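Local atomic coordinates of putative cell surface protein, similar to internalin proteins (Listeria monocytogenes EGD-e, PDB entry 5KZS), a protein that is of unknown function but, as an internalin-like leucine-rich-repeat surface protein of a pathogen, probably binds other proteins. Residues 31-36 with 42-47; 54-59 with 110-115; 266-269 with 273-276; 281-284 with 288-291; 318-323 with 329-334. All coordinates share one frame; numbering follows the deposited sequence.

Interaction 1: 31-36 with 42-47; sequences LNKDSV and QDDLDA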
# COMPACT_ATOMS: atom_id res chain seq x y z
N LEU A 31 5.40 -19.81 25.16
CA LEU A 31 5.44 -19.93 26.63
C LEU A 31 6.79 -20.37 27.17
O LEU A 31 6.96 -20.50 28.39
CB LEU A 31 4.39 -20.95 27.07
CG LEU A 31 2.93 -20.52 27.01
CD1 LEU A 31 2.03 -21.73 26.79
CD2 LEU A 31 2.54 -19.77 28.28
N ASN A 32 7.72 -20.64 26.27
CA ASN A 32 9.07 -21.06 26.60
C ASN A 32 9.07 -22.41 27.32
O ASN A 32 9.68 -22.57 28.38
CB ASN A 32 9.79 -19.96 27.39
CG ASN A 32 11.08 -19.55 26.74
OD1 ASN A 32 11.13 -18.56 26.00
ND2 ASN A 32 12.13 -20.35 26.95
N LYS A 33 8.37 -23.37 26.72
CA LYS A 33 8.28 -24.72 27.24
C LYS A 33 8.80 -25.68 26.18
O LYS A 33 8.52 -25.51 25.00
CB LYS A 33 6.84 -25.06 27.59
CG LYS A 33 6.24 -24.17 28.69
CD LYS A 33 6.58 -24.67 30.08
CE LYS A 33 6.33 -23.60 31.14
NZ LYS A 33 6.22 -24.18 32.50
N ASP A 34 9.55 -26.70 26.60
CA ASP A 34 10.22 -27.63 25.68
C ASP A 34 9.26 -28.60 24.98
O ASP A 34 9.54 -29.09 23.89
CB ASP A 34 11.27 -28.46 26.43
CG ASP A 34 12.35 -27.60 27.08
OD1 ASP A 34 12.68 -26.51 26.54
OD2 ASP A 34 12.88 -28.01 28.14
N SER A 35 8.16 -28.89 25.64
CA SER A 35 7.27 -29.95 25.22
C SER A 35 5.84 -29.45 25.19
O SER A 35 5.45 -28.63 26.02
CB SER A 35 7.39 -31.12 26.20
OG SER A 35 6.70 -32.26 25.73
N VAL A 36 5.06 -29.97 24.24
CA VAL A 36 3.61 -29.72 24.22
C VAL A 36 2.91 -30.42 25.40
O VAL A 36 1.77 -30.10 25.73
CB VAL A 36 2.96 -30.13 22.86
CG1 VAL A 36 3.54 -29.30 21.73
CG2 VAL A 36 3.10 -31.62 22.54
N GLN A 42 -2.32 -20.44 34.85
CA GLN A 42 -2.77 -19.10 34.45
C GLN A 42 -1.64 -18.06 34.51
O GLN A 42 -1.55 -17.22 33.63
CB GLN A 42 -3.99 -18.65 35.27
CG GLN A 42 -4.66 -17.36 34.80
CD GLN A 42 -5.04 -17.38 33.31
OE1 GLN A 42 -5.73 -18.30 32.86
NE2 GLN A 42 -4.59 -16.37 32.55
N ASP A 43 -0.79 -18.13 35.53
CA ASP A 43 0.38 -17.24 35.63
C ASP A 43 1.26 -17.28 34.38
O ASP A 43 1.76 -16.23 33.94
CB ASP A 43 1.23 -17.56 36.88
CG ASP A 43 0.50 -17.25 38.18
OD1 ASP A 43 -0.16 -16.19 38.27
OD2 ASP A 43 0.60 -18.08 39.12
N ASP A 44 1.44 -18.47 33.81
CA ASP A 44 2.24 -18.65 32.59
C ASP A 44 1.68 -17.88 31.40
O ASP A 44 2.44 -17.38 30.57
CB ASP A 44 2.38 -20.14 32.22
CG ASP A 44 3.24 -20.92 33.21
OD1 ASP A 44 4.19 -20.36 33.82
OD2 ASP A 44 2.96 -22.13 33.40
N LEU A 45 0.36 -17.82 31.31
CA LEU A 45 -0.32 -17.03 30.30
C LEU A 45 -0.30 -15.54 30.66
O LEU A 45 -0.11 -14.72 29.77
CB LEU A 45 -1.77 -17.52 30.13
CG LEU A 45 -1.99 -19.00 29.74
CD1 LEU A 45 -3.44 -19.39 29.97
CD2 LEU A 45 -1.58 -19.29 28.30
N ASP A 46 -0.49 -15.20 31.94
CA ASP A 46 -0.46 -13.80 32.39
C ASP A 46 0.89 -13.12 32.11
O ASP A 46 0.94 -11.90 31.90
CB ASP A 46 -0.81 -13.68 33.89
CG ASP A 46 -2.30 -13.98 34.20
OD1 ASP A 46 -3.17 -13.94 33.30
OD2 ASP A 46 -2.60 -14.24 35.39
N ALA A 47 1.97 -13.90 32.11
CA ALA A 47 3.29 -13.37 31.76
C ALA A 47 3.49 -13.10 30.26
O ALA A 47 4.42 -12.37 29.91
CB ALA A 47 4.39 -14.28 32.28
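The flat group that faces the other segment is the D44 carboxylate, approached at OD2 by K33 NZ at 4.0 Å, a long salt bridge. NZ stands well off the carboxylate plane, and the two side chains meet at about a right angle, the lysine bending at chi2 (-84°) to bring its ammonium round. A second carboxylate, that of D46, lies farther along helix 42-46. There the Q42 amide gives NE2-H to D46 OD1 (2.9 Å), with the acceptor almost in the amide plane but the donor rising above the carboxylate plane; N72 ND2 also binds this oxygen.

Beside the charge pair, the buried side chain of L31 packs against the flank of helix 42-46. Its CD2 methyl sits 3.3 Å from the backbone D44 O, 4.0 Å from D44 CB and 4.1 Å from L45 CD2, so one branch serves three atoms. L31 ends helix 21-31, which N32 closes with a positive phi and a Schellman motif; L31 and K33 also touch I14 of helix 14-17. Thus, in the N-terminal internalin cap, the end of helix 21-31 and the loop after it meet helix 42-46, mainly through L31.

The chemistry is a leucine methyl laid against helix backbone and L45, with a long charge pair beside it; at that separation the charges probably steer K33 and D44 more than clamp them, while burial of L31 carries the contact.

Interaction 2: 54-59 with 110-115; sequences ETETIT and VTRNLS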
# COMPACT_ATOMS: atom_id res chain seq x y z
N GLU A 54 4.06 -19.86 13.41
CA GLU A 54 4.88 -20.18 12.23
C GLU A 54 4.62 -21.54 11.57
O GLU A 54 5.05 -21.76 10.44
CB GLU A 54 6.38 -20.01 12.56
CG GLU A 54 6.88 -20.76 13.81
CD GLU A 54 6.52 -20.08 15.15
OE1 GLU A 54 6.32 -20.81 16.16
OE2 GLU A 54 6.45 -18.83 15.19
N THR A 55 3.94 -22.46 12.25
CA THR A 55 3.73 -23.80 11.72
C THR A 55 2.60 -23.74 10.70
O THR A 55 1.48 -23.30 11.01
CB THR A 55 3.39 -24.80 12.84
OG1 THR A 55 4.26 -24.58 13.94
CG2 THR A 55 3.53 -26.25 12.37
N GLU A 56 2.89 -24.20 9.48
CA GLU A 56 1.99 -23.98 8.36
C GLU A 56 0.77 -24.92 8.29
O GLU A 56 -0.06 -24.78 7.39
CB GLU A 56 2.77 -24.01 7.03
CG GLU A 56 3.90 -22.96 6.98
CD GLU A 56 4.08 -22.28 5.63
OE1 GLU A 56 3.26 -22.51 4.71
OE2 GLU A 56 5.04 -21.49 5.49
N THR A 57 0.65 -25.85 9.24
CA THR A 57 -0.54 -26.71 9.33
C THR A 57 -1.71 -26.05 10.07
O THR A 57 -2.83 -26.58 10.00
CB THR A 57 -0.24 -28.05 10.05
OG1 THR A 57 0.23 -27.79 11.38
CG2 THR A 57 0.79 -28.88 9.26
N ILE A 58 -1.47 -24.92 10.75
CA ILE A 58 -2.52 -24.19 11.47
C ILE A 58 -3.51 -23.70 10.43
O ILE A 58 -3.10 -23.13 9.41
CB ILE A 58 -1.98 -22.99 12.29
CG1 ILE A 58 -0.99 -23.45 13.36
CG2 ILE A 58 -3.12 -22.24 12.98
CD1 ILE A 58 -0.27 -22.32 14.09
N THR A 59 -4.79 -23.95 10.68
CA THR A 59 -5.91 -23.47 9.85
C THR A 59 -6.72 -22.43 10.62
O THR A 59 -6.45 -22.18 11.80
CB THR A 59 -6.85 -24.63 9.50
OG1 THR A 59 -7.32 -25.24 10.71
CG2 THR A 59 -6.13 -25.68 8.65
N VAL A 110 5.75 -17.13 -3.24
CA VAL A 110 4.81 -17.88 -2.40
C VAL A 110 3.53 -17.06 -2.23
O VAL A 110 3.52 -16.00 -1.59
CB VAL A 110 5.42 -18.21 -1.02
CG1 VAL A 110 4.42 -18.97 -0.16
CG2 VAL A 110 6.71 -19.01 -1.20
N THR A 111 2.44 -17.56 -2.81
CA THR A 111 1.15 -16.88 -2.82
C THR A 111 0.30 -17.32 -1.62
O THR A 111 -0.01 -18.50 -1.48
CB THR A 111 0.38 -17.22 -4.11
OG1 THR A 111 1.26 -17.09 -5.24
CG2 THR A 111 -0.81 -16.30 -4.29
N ARG A 112 -0.08 -16.36 -0.77
CA ARG A 112 -1.10 -16.59 0.24
C ARG A 112 -2.27 -15.62 0.09
O ARG A 112 -2.10 -14.49 -0.35
CB ARG A 112 -0.52 -16.44 1.65
CG ARG A 112 0.53 -17.47 2.03
CD ARG A 112 -0.01 -18.87 2.23
NE ARG A 112 1.10 -19.79 2.44
CZ ARG A 112 1.55 -20.71 1.57
NH1 ARG A 112 0.98 -20.92 0.39
NH2 ARG A 112 2.61 -21.45 1.92
N ASN A 113 -3.46 -16.08 0.48
CA ASN A 113 -4.66 -15.25 0.54
C ASN A 113 -5.06 -14.97 1.99
O ASN A 113 -4.94 -15.85 2.84
CB ASN A 113 -5.79 -15.95 -0.19
CG ASN A 113 -5.38 -16.46 -1.54
OD1 ASN A 113 -5.18 -15.69 -2.48
ND2 ASN A 113 -5.22 -17.78 -1.65
N LEU A 114 -5.53 -13.75 2.24
CA LEU A 114 -6.05 -13.32 3.55
C LEU A 114 -7.32 -12.47 3.45
O LEU A 114 -7.42 -11.61 2.58
CB LEU A 114 -5.01 -12.49 4.29
CG LEU A 114 -3.70 -13.12 4.71
CD1 LEU A 114 -2.82 -12.04 5.32
CD2 LEU A 114 -3.92 -14.24 5.72
N SER A 115 -8.28 -12.69 4.34
CA SER A 115 -9.42 -11.79 4.52
C SER A 115 -9.20 -11.01 5.79
O SER A 115 -8.42 -11.41 6.65
CB SER A 115 -10.74 -12.57 4.60
OG SER A 115 -10.86 -13.34 5.80
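E56 and R112 meet only through the ends of their side chains, their backbones standing far apart. The close part is a salt bridge in which R112 NH2 donates to E56 OE1 at 3.1 Å with a bent N-H...O angle of 136°. The oxygen uses its syn lone pair, but lies 29° out of the guanidinium plane, and carboxylate and guanidinium are turned 88° against each other, so the pairing is single, not the two-pronged kind.

The guanidinium is held more firmly on its own side. R112 NE gives its hydrogen to F82 O, V110 CG1 lies 3.6 Å above one face of the group, toward its rim, and NH1 adds a weak bond to T111 O at 3.2 Å. A bend at chi2 turns the arginine chain, so that NH2 is the part that reaches across. The glutamate is the looser partner: E56 is exposed at a type I turn running from T55 to I58, and its side chain also touches E81.

The contact therefore spans two coils with one between them, at the surface. One segment follows strand 50-53, the other carries the short strand 113-114, after strand 100-103, and F82 comes from the loop after strand 76-79 that lies between them. Such bridging between loops on one edge of stacked coils suits the solenoid of a leucine-rich-repeat protein, the internalin fold.

Interaction 3: 266-269 with 273-276; sequences FQLA and MLVN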
# COMPACT_ATOMS: atom_id res chain seq x y z
N PHE A 266 5.39 21.16 -13.82
CA PHE A 266 5.45 22.52 -13.26
C PHE A 266 4.93 22.53 -11.84
O PHE A 266 5.31 23.39 -11.04
CB PHE A 266 4.67 23.51 -14.12
CG PHE A 266 5.18 23.61 -15.52
CD1 PHE A 266 4.75 22.71 -16.50
CD2 PHE A 266 6.11 24.57 -15.86
CE1 PHE A 266 5.22 22.79 -17.79
CE2 PHE A 266 6.60 24.65 -17.16
CZ PHE A 266 6.14 23.76 -18.13
N GLN A 267 4.04 21.59 -11.56
CA GLN A 267 3.60 21.33 -10.21
C GLN A 267 4.77 20.84 -9.35
O GLN A 267 5.03 21.38 -8.27
CB GLN A 267 2.45 20.34 -10.23
CG GLN A 267 1.16 20.98 -10.69
CD GLN A 267 0.02 19.99 -10.86
OE1 GLN A 267 0.11 19.04 -11.64
NE2 GLN A 267 -1.05 20.20 -10.12
N LEU A 268 5.49 19.83 -9.85
CA LEU A 268 6.68 19.31 -9.15
C LEU A 268 7.75 20.38 -8.98
O LEU A 268 8.34 20.51 -7.91
CB LEU A 268 7.28 18.11 -9.88
CG LEU A 268 6.47 16.81 -9.81
CD1 LEU A 268 7.12 15.73 -10.67
CD2 LEU A 268 6.28 16.35 -8.37
N ALA A 269 7.96 21.14 -10.06
CA ALA A 269 8.90 22.26 -10.06
C ALA A 269 8.55 23.25 -8.96
O ALA A 269 9.40 23.62 -8.16
CB ALA A 269 8.90 22.95 -11.42
N MSE A 273 10.50 19.66 -6.04
CA MSE A 273 10.55 18.21 -6.05
C MSE A 273 11.15 17.71 -7.33
O MSE A 273 11.08 16.52 -7.63
CB MSE A 273 9.09 17.77 -5.81
CG MSE A 273 8.76 16.28 -5.61
SE MSE A 273 9.72 15.46 -4.10
CE MSE A 273 9.76 16.91 -2.75
N LEU A 274 11.77 18.60 -8.10
CA LEU A 274 12.51 18.17 -9.26
C LEU A 274 13.98 18.09 -8.87
O LEU A 274 14.58 19.10 -8.51
CB LEU A 274 12.30 19.13 -10.43
CG LEU A 274 10.95 19.01 -11.15
CD1 LEU A 274 10.82 20.12 -12.16
CD2 LEU A 274 10.77 17.66 -11.83
N VAL A 275 14.53 16.88 -8.91
CA VAL A 275 15.96 16.66 -8.66
C VAL A 275 16.79 17.39 -9.71
O VAL A 275 17.82 17.99 -9.41
CB VAL A 275 16.36 15.14 -8.63
CG1 VAL A 275 15.55 14.38 -7.59
CG2 VAL A 275 16.23 14.48 -10.01
N ASN A 276 16.29 17.36 -10.95
CA ASN A 276 17.00 17.82 -12.13
C ASN A 276 15.95 18.48 -13.07
O ASN A 276 15.13 17.78 -13.70
CB ASN A 276 17.71 16.61 -12.75
CG ASN A 276 18.09 16.82 -14.18
OD1 ASN A 276 18.92 17.66 -14.49
ND2 ASN A 276 17.46 16.06 -15.08
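L268 and L274 set their side chains against each other, and M273, present as selenomethionine, comes in beside them at a slant. L268 works with two parts of its chain: CB meets L274 CG at 4.0 Å, while the CD2 branch lies 3.7 Å from M273 CG. CG of M273 is trans to the backbone N (chi1 -174°), which brings CG against the CD2 branch of L268; bends at the next two torsions then lead the selenium end off. L274 takes the other side. Its CD1 methyl presses on A269 CB at 3.5 Å, tighter than usual for two carbons, and CD2 turns back to L268 CB. The leucine thus grips the last helical turn across two successive residues.

M273 N donates to L268 O at 3.0 Å with an angle of 155°, reaching the oxygen from a direction tilted 30° from the carbonyl plane. This i+5 to i bond closes a six-residue pi-turn, folding the chain back as helix 263-270 finishes.

L268 and L274 both touch F320 of strand 312-320, and V275 N is bound by N321 OD1, so the chain leaving the helix is tied to the end of that strand. This is a helix C-terminal turn closed by a hydrophobic patch, in which the short helix packs on the mixed sheet of the domain that follows the leucine-rich repeats, consistent with the immunoglobulin-like region of internalins.

Interaction 4: 281-284 with 288-291; sequences GSYS and PVEV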
# COMPACT_ATOMS: atom_id res chain seq x y z
N GLY A 281 13.23 16.04 -24.75
CA GLY A 281 12.33 15.52 -25.77
C GLY A 281 13.09 14.75 -26.83
O GLY A 281 14.15 15.20 -27.30
N SER A 282 12.53 13.62 -27.25
CA SER A 282 13.22 12.72 -28.17
C SER A 282 12.26 11.75 -28.80
O SER A 282 11.32 11.31 -28.16
CB SER A 282 14.29 11.93 -27.42
OG SER A 282 13.74 11.34 -26.24
N TYR A 283 12.53 11.37 -30.05
CA TYR A 283 11.76 10.33 -30.71
C TYR A 283 12.62 9.09 -30.94
O TYR A 283 13.85 9.18 -30.95
CB TYR A 283 11.14 10.84 -32.01
CG TYR A 283 12.10 11.06 -33.16
CD1 TYR A 283 12.43 10.01 -34.03
CD2 TYR A 283 12.66 12.32 -33.40
CE1 TYR A 283 13.30 10.20 -35.09
CE2 TYR A 283 13.53 12.52 -34.47
CZ TYR A 283 13.85 11.46 -35.31
OH TYR A 283 14.72 11.65 -36.36
N SER A 284 11.97 7.95 -31.14
CA SER A 284 12.64 6.65 -31.23
C SER A 284 13.20 6.34 -32.63
O SER A 284 12.62 6.71 -33.65
CB SER A 284 11.70 5.53 -30.76
OG SER A 284 11.75 4.40 -31.62
N PRO A 288 17.78 6.51 -30.22
CA PRO A 288 16.82 7.61 -30.13
C PRO A 288 17.44 8.98 -30.45
O PRO A 288 18.61 9.23 -30.11
CB PRO A 288 16.32 7.55 -28.68
CG PRO A 288 17.35 6.78 -27.93
CD PRO A 288 17.93 5.82 -28.92
N VAL A 289 16.65 9.84 -31.09
CA VAL A 289 17.08 11.12 -31.63
C VAL A 289 16.53 12.26 -30.77
O VAL A 289 15.32 12.41 -30.63
CB VAL A 289 16.60 11.30 -33.09
CG1 VAL A 289 16.94 12.68 -33.64
CG2 VAL A 289 17.19 10.20 -33.98
N GLU A 290 17.43 13.07 -30.23
CA GLU A 290 17.06 14.20 -29.38
C GLU A 290 16.58 15.37 -30.25
O GLU A 290 16.83 15.41 -31.46
CB GLU A 290 18.25 14.63 -28.50
CG GLU A 290 17.91 14.88 -27.03
CD GLU A 290 17.58 13.61 -26.26
OE1 GLU A 290 18.25 12.58 -26.46
OE2 GLU A 290 16.65 13.64 -25.44
N VAL A 291 15.88 16.31 -29.62
CA VAL A 291 15.26 17.45 -30.29
C VAL A 291 15.19 18.59 -29.28
O VAL A 291 14.98 18.35 -28.10
CB VAL A 291 13.86 17.02 -30.83
CG1 VAL A 291 12.79 18.10 -30.66
CG2 VAL A 291 13.96 16.55 -32.28
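Strands 281-283 and 289-291 run antiparallel, with 143° between their directions, as arms of a hairpin: Y283 and V289 form a hydrogen-bonded pair, S282 and E290 a non-hydrogen-bonded one. V289 N donates to Y283 O at 2.9 Å, nearly straight at 165°, and Y283 N returns a bond to V289 O at 3.0 Å. Farther along, V291 N to G281 O is weak.

On the face carrying Y283 and V289 the two side chains lie side by side and point the same way. The ring stands with CG between the backbone N and the carbonyl carbon (chi1 73°), which turns it across the sheet so that V289 CB sits over one of its faces, 3.8 Å from the centroid, as a CH-pi contact. Both valine branches flank the phenol end: CG1 comes to CE2 of Y283 at 3.5 Å, and CG1 and CG2 each lie 3.7 Å from the Y283 OH. Y314 adds an edge-to-face ring contact to Y283.

The face carrying S282 and E290 is more polar. The glutamate chain folds at chi2 to bring OE2 within 3.5 Å of S282 CB; the same oxygen faces G281 O, two acceptors with no bond between them.

The tyrosine-valine face is thus held by van der Waals and CH-pi contact, whereas the glutamate side may be mildly repulsive, which water at the exposed E290 would probably soften.

Interaction 5: 318-323 with 329-334; sequences VQFNDA and EGCVYD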
# COMPACT_ATOMS: atom_id res chain seq x y z
N VAL A 318 8.94 12.56 -23.69
CA VAL A 318 9.59 13.56 -22.89
C VAL A 318 10.13 12.77 -21.68
O VAL A 318 9.53 11.79 -21.28
CB VAL A 318 8.56 14.66 -22.51
CG1 VAL A 318 8.72 15.20 -21.09
CG2 VAL A 318 8.62 15.79 -23.53
N GLN A 319 11.29 13.19 -21.16
CA GLN A 319 11.88 12.62 -19.96
C GLN A 319 12.36 13.74 -19.05
O GLN A 319 12.95 14.70 -19.52
CB GLN A 319 13.08 11.75 -20.31
CG GLN A 319 12.73 10.33 -20.66
CD GLN A 319 13.95 9.53 -21.12
OE1 GLN A 319 15.01 9.58 -20.48
NE2 GLN A 319 13.81 8.81 -22.22
N PHE A 320 12.13 13.61 -17.76
CA PHE A 320 12.66 14.58 -16.80
C PHE A 320 12.85 13.95 -15.43
O PHE A 320 12.58 12.76 -15.23
CB PHE A 320 11.79 15.85 -16.76
CG PHE A 320 10.41 15.64 -16.19
CD1 PHE A 320 10.17 15.78 -14.83
CD2 PHE A 320 9.34 15.34 -17.04
CE1 PHE A 320 8.90 15.61 -14.31
CE2 PHE A 320 8.06 15.17 -16.53
CZ PHE A 320 7.84 15.31 -15.16
N ASN A 321 13.37 14.75 -14.50
CA ASN A 321 13.76 14.29 -13.19
C ASN A 321 14.76 13.13 -13.27
O ASN A 321 14.79 12.29 -12.38
CB ASN A 321 12.52 13.91 -12.38
CG ASN A 321 12.58 14.43 -10.96
OD1 ASN A 321 12.99 15.56 -10.72
ND2 ASN A 321 12.14 13.62 -10.02
N ASP A 322 15.59 13.09 -14.31
CA ASP A 322 16.61 12.05 -14.44
C ASP A 322 17.80 12.35 -13.53
O ASP A 322 18.41 13.42 -13.62
CB ASP A 322 17.05 11.90 -15.90
CG ASP A 322 15.92 11.46 -16.81
OD1 ASP A 322 15.19 10.53 -16.43
OD2 ASP A 322 15.75 12.05 -17.90
N ALA A 323 18.09 11.41 -12.64
CA ALA A 323 19.27 11.45 -11.77
C ALA A 323 19.73 10.02 -11.49
O ALA A 323 19.82 9.59 -10.33
CB ALA A 323 18.95 12.20 -10.47
N GLU A 329 13.82 5.30 -12.59
CA GLU A 329 12.98 5.44 -13.81
C GLU A 329 12.96 6.88 -14.35
O GLU A 329 12.92 7.08 -15.57
CB GLU A 329 11.53 5.00 -13.55
CG GLU A 329 10.73 4.69 -14.82
CD GLU A 329 9.21 4.67 -14.62
OE1 GLU A 329 8.66 5.31 -13.69
OE2 GLU A 329 8.54 3.99 -15.44
N GLY A 330 12.96 7.86 -13.45
CA GLY A 330 12.72 9.25 -13.82
C GLY A 330 11.25 9.39 -14.13
O GLY A 330 10.46 8.50 -13.79
N CYS A 331 10.87 10.50 -14.77
CA CYS A 331 9.49 10.72 -15.23
C CYS A 331 9.48 10.58 -16.75
O CYS A 331 10.35 11.12 -17.39
CB CYS A 331 9.00 12.09 -14.79
SG CYS A 331 8.87 12.28 -12.98
N VAL A 332 8.53 9.84 -17.31
CA VAL A 332 8.46 9.63 -18.76
C VAL A 332 7.01 9.81 -19.25
O VAL A 332 6.07 9.40 -18.58
CB VAL A 332 8.88 8.20 -19.19
CG1 VAL A 332 9.60 8.23 -20.53
CG2 VAL A 332 9.73 7.53 -18.13
N TYR A 333 6.83 10.44 -20.40
CA TYR A 333 5.51 10.54 -21.00
C TYR A 333 5.67 10.34 -22.49
O TYR A 333 6.49 11.01 -23.11
CB TYR A 333 4.85 11.88 -20.65
CG TYR A 333 4.56 11.95 -19.18
CD1 TYR A 333 3.38 11.43 -18.66
CD2 TYR A 333 5.51 12.45 -18.28
CE1 TYR A 333 3.13 11.44 -17.29
CE2 TYR A 333 5.27 12.47 -16.92
CZ TYR A 333 4.08 11.96 -16.42
OH TYR A 333 3.83 11.98 -15.05
N ASP A 334 4.93 9.38 -23.04
CA ASP A 334 5.01 9.03 -24.47
C ASP A 334 3.78 9.48 -25.27
O ASP A 334 2.69 9.70 -24.72
CB ASP A 334 5.16 7.51 -24.62
CG ASP A 334 6.29 6.93 -23.79
OD1 ASP A 334 7.13 7.70 -23.28
OD2 ASP A 334 6.33 5.70 -23.64
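V318 and Y333, and F320 and C331, are the hydrogen-bonded pairs of an almost ideally antiparallel ladder (172° between the strands), with Q319 and V332 a non-hydrogen-bonded pair between them. Four backbone bonds carry it: V318 N to Y333 O at 3.0 Å, Y333 N to V318 O at 3.1 Å, F320 N to C331 O at 3.1 Å and C331 N to F320 O at 2.9 Å. CA-H...O contacts, such as Q319 CA to C331 O, fill in between.

The aromatic contacts lie on the face of V318, F320, C331 and Y333. With chi1 at 67° the F320 ring swings over the neighbouring strand. C331 CB then sits over the ring centre, 3.5 Å from the centroid, a CH-pi contact; the sulfur reaches the same ring obliquely, with SG 4.2 Å from the centroid. F320 CE2 meets the edge of the Y333 ring at its CE2, 3.9 Å away.

Apolar and polar packing completes the set. On the other face Q319 CG lies beside V332 CG1 at 3.8 Å. N321 leans CB on the C331 sulfur. G330, at positive phi, passes close to D322.

The pair is flanked in the sheet by strand 279-283 beside 312-320 and by strand 243-252 beside 331-339. Helix 263-270 lies over the F320 face, giving the edge-to-face ring of Y265 to F320 and I264 to Y333.

Interactions 1 and 2 lie near the N-terminal end, the other three on the opposite side of the chain's centre. Interaction 5 is the buried one, dominated by a regular ladder and an aromatic-sulfur face; interaction 4 repeats the ladder more loosely and partly in the open, in the same sheet, where strands 279-283 and 312-320 are neighbours. Interaction 3 has apolar packing at a helix end and touches interaction 5 directly, where the chain leaving the helix meets the end of strand 312-320. Interaction 2 is a surface salt bridge between loops of the solenoid, whereas interaction 1, partly buried in the cap, joins a leucine to a long charge pair. The centres of interactions 1 and 2 lie about 24 Å apart.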